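Ochratoxinase (Aspergillus niger, PDB 4C65) is a zinc-dependent amidohydrolase that splits the mycotoxin ochratoxin A into ochratoxin alpha and phenylalanine and acts as a carboxypeptidase releasing C-terminal aromatic residues. Local coordinates at residues T287-E292 against L347-E352. Numbering follows the deposited sequence.
Sequences TRSVIE and LQFAVE
Phe349 is the residue of 347-352 that reaches the other helix, and Arg288, Ser289 and Glu292 of 287-292 receive it. Just ahead of it, Leu347 packs on helix 358-365. Phe349 itself has chi1 -60°, which sets CG beside its own backbone N and sends the ring across to the neighbouring helix. Glu292 lies over one ring face, its CG 3.7 Å from the centroid of Phe349 and 12° off the normal, a well-centred CH-pi contact. At the rim, in the ring plane, sits Ser289 OG, 3.6 Å from Phe349 CE2; its polar partner is Glu346 OE1, one turn back on the same helix as the phenylalanine. The other carboxylate oxygen of Glu346 takes the backbone N-H of Arg288, so this glutamate bonds to both Ser289 and Arg288. Arg288 touches nearer the root, its CG 4.0 Å from Phe349 CB. Bent at chi2 (63°), the arginine then runs forward along its own helix, where NE forms a hydrogen-bonded salt bridge with Glu292 OE2 at 2.8 Å, on the anti side of the carboxylate and tilted out of its plane. That same oxygen is shared with Arg353, and the double pairing probably steadies the glutamate over the ring. The short axes cross almost perpendicularly, 10.1 Å apart. In this amidohydrolase barrel, helix 288-297 follows strand 283-285 of the parallel sheet, and helix 344-354 comes after strand 331-332 and the loop bearing the active-site Asp336, whose side chain is about 6 Å from that of Ser289; helix 304-327 packs against both, through Arg288 and Ile291 on one and Ala350, which touches Tyr321, on the other.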
loop_
_atom_site.group_PDB
_atom_site.type_symbol
_atom_site.label_atom_id
_atom_site.label_comp_id
_atom_site.label_asym_id
_atom_site.label_seq_id
_atom_site.Cartn_x
_atom_site.Cartn_y
_atom_site.Cartn_z
ATOM N N THR A 287 -5.658 -36.508 21.498
ATOM C CA THR A 287 -4.864 -35.529 22.272
ATOM C C THR A 287 -5.363 -35.381 23.702
ATOM O O THR A 287 -5.669 -34.291 24.158
ATOM C CB THR A 287 -4.750 -34.147 21.581
ATOM O OG1 THR A 287 -6.008 -33.482 21.588
ATOM C CG2 THR A 287 -4.296 -34.289 20.137
ATOM N N ARG A 288 -5.419 -36.498 24.420
ATOM C CA ARG A 288 -5.949 -36.507 25.773
ATOM C C ARG A 288 -5.046 -35.739 26.712
ATOM O O ARG A 288 -5.517 -35.220 27.720
ATOM C CB ARG A 288 -6.167 -37.949 26.273
ATOM C CG ARG A 288 -6.778 -38.075 27.673
ATOM C CD ARG A 288 -8.172 -37.486 27.769
ATOM N NE ARG A 288 -8.646 -37.449 29.142
ATOM C CZ ARG A 288 -9.871 -37.050 29.511
ATOM N NH1 ARG A 288 -10.752 -36.618 28.613
ATOM N NH2 ARG A 288 -10.212 -37.067 30.783
ATOM N N SER A 289 -3.760 -35.639 26.377
ATOM C CA SER A 289 -2.796 -34.886 27.205
ATOM C C SER A 289 -3.257 -33.461 27.481
ATOM O O SER A 289 -3.176 -32.976 28.603
ATOM C CB SER A 289 -1.419 -34.833 26.551
ATOM O OG SER A 289 -0.739 -36.064 26.694
ATOM N N VAL A 290 -3.745 -32.793 26.455
ATOM C CA VAL A 290 -4.154 -31.430 26.583
ATOM C C VAL A 290 -5.329 -31.259 27.548
ATOM O O VAL A 290 -5.390 -30.297 28.329
ATOM C CB VAL A 290 -4.393 -30.888 25.161
ATOM C CG1 VAL A 290 -5.837 -30.514 24.854
ATOM C CG2 VAL A 290 -3.444 -29.752 24.833
ATOM N N ILE A 291 -6.262 -32.197 27.510
ATOM C CA ILE A 291 -7.377 -32.211 28.467
ATOM C C ILE A 291 -6.861 -32.447 29.879
ATOM O O ILE A 291 -7.334 -31.820 30.828
ATOM C CB ILE A 291 -8.443 -33.275 28.122
ATOM C CG1 ILE A 291 -9.445 -32.747 27.096
ATOM C CG2 ILE A 291 -9.396 -33.503 29.284
ATOM C CD1 ILE A 291 -9.168 -32.649 25.632
ATOM N N GLU A 292 -5.912 -33.367 30.015
ATOM C CA GLU A 292 -5.409 -33.756 31.323
ATOM C C GLU A 292 -4.647 -32.624 31.973
ATOM O O GLU A 292 -4.663 -32.492 33.184
ATOM C CB GLU A 292 -4.538 -35.010 31.221
ATOM C CG GLU A 292 -5.298 -36.292 30.874
ATOM C CD GLU A 292 -6.289 -36.713 31.954
ATOM O OE1 GLU A 292 -6.101 -36.355 33.130
ATOM O OE2 GLU A 292 -7.265 -37.401 31.612
ATOM N N LEU A 347 0.760 -42.075 25.615
ATOM C CA LEU A 347 0.666 -43.537 25.642
ATOM C C LEU A 347 0.034 -43.990 26.957
ATOM O O LEU A 347 -0.822 -44.870 26.962
ATOM C CB LEU A 347 2.039 -44.186 25.448
ATOM C CG LEU A 347 2.581 -44.138 24.018
ATOM C CD1 LEU A 347 4.082 -43.995 24.042
ATOM C CD2 LEU A 347 2.194 -45.363 23.217
ATOM N N GLN A 348 0.471 -43.388 28.051
ATOM C CA GLN A 348 -0.110 -43.645 29.352
ATOM C C GLN A 348 -1.624 -43.406 29.348
ATOM O O GLN A 348 -2.386 -44.236 29.812
ATOM C CB GLN A 348 0.548 -42.758 30.392
ATOM C CG GLN A 348 -0.103 -42.861 31.743
ATOM C CD GLN A 348 0.638 -42.100 32.820
ATOM O OE1 GLN A 348 1.856 -41.931 32.787
ATOM N NE2 GLN A 348 -0.097 -41.716 33.846
ATOM N N PHE A 349 -2.050 -42.297 28.749
ATOM C CA PHE A 349 -3.456 -41.974 28.724
ATOM C C PHE A 349 -4.236 -42.875 27.802
ATOM O O PHE A 349 -5.383 -43.177 28.089
ATOM C CB PHE A 349 -3.686 -40.496 28.371
ATOM C CG PHE A 349 -3.059 -39.530 29.348
ATOM C CD1 PHE A 349 -3.175 -39.726 30.711
ATOM C CD2 PHE A 349 -2.379 -38.401 28.889
ATOM C CE1 PHE A 349 -2.612 -38.834 31.599
ATOM C CE2 PHE A 349 -1.802 -37.511 29.773
ATOM C CZ PHE A 349 -1.924 -37.727 31.129
ATOM N N ALA A 350 -3.624 -43.320 26.710
ATOM C CA ALA A 350 -4.262 -44.302 25.838
ATOM C C ALA A 350 -4.658 -45.567 26.613
ATOM O O ALA A 350 -5.748 -46.121 26.418
ATOM C CB ALA A 350 -3.344 -44.658 24.700
ATOM N N VAL A 351 -3.783 -45.996 27.523
ATOM C CA VAL A 351 -4.049 -47.159 28.350
ATOM C C VAL A 351 -4.989 -46.808 29.499
ATOM O O VAL A 351 -6.062 -47.389 29.628
ATOM C CB VAL A 351 -2.733 -47.773 28.908
ATOM C CG1 VAL A 351 -3.014 -48.901 29.892
ATOM C CG2 VAL A 351 -1.851 -48.259 27.762
ATOM N N GLU A 352 -4.594 -45.840 30.312
ATOM C CA GLU A 352 -5.270 -45.574 31.590
ATOM C C GLU A 352 -6.562 -44.763 31.504
ATOM O O GLU A 352 -7.368 -44.817 32.408
ATOM C CB GLU A 352 -4.303 -44.890 32.557
ATOM C CG GLU A 352 -3.113 -45.774 32.910
ATOM C CD GLU A 352 -2.132 -45.132 33.872
ATOM O OE1 GLU A 352 -2.412 -44.038 34.397
ATOM O OE2 GLU A 352 -1.064 -45.744 34.119
#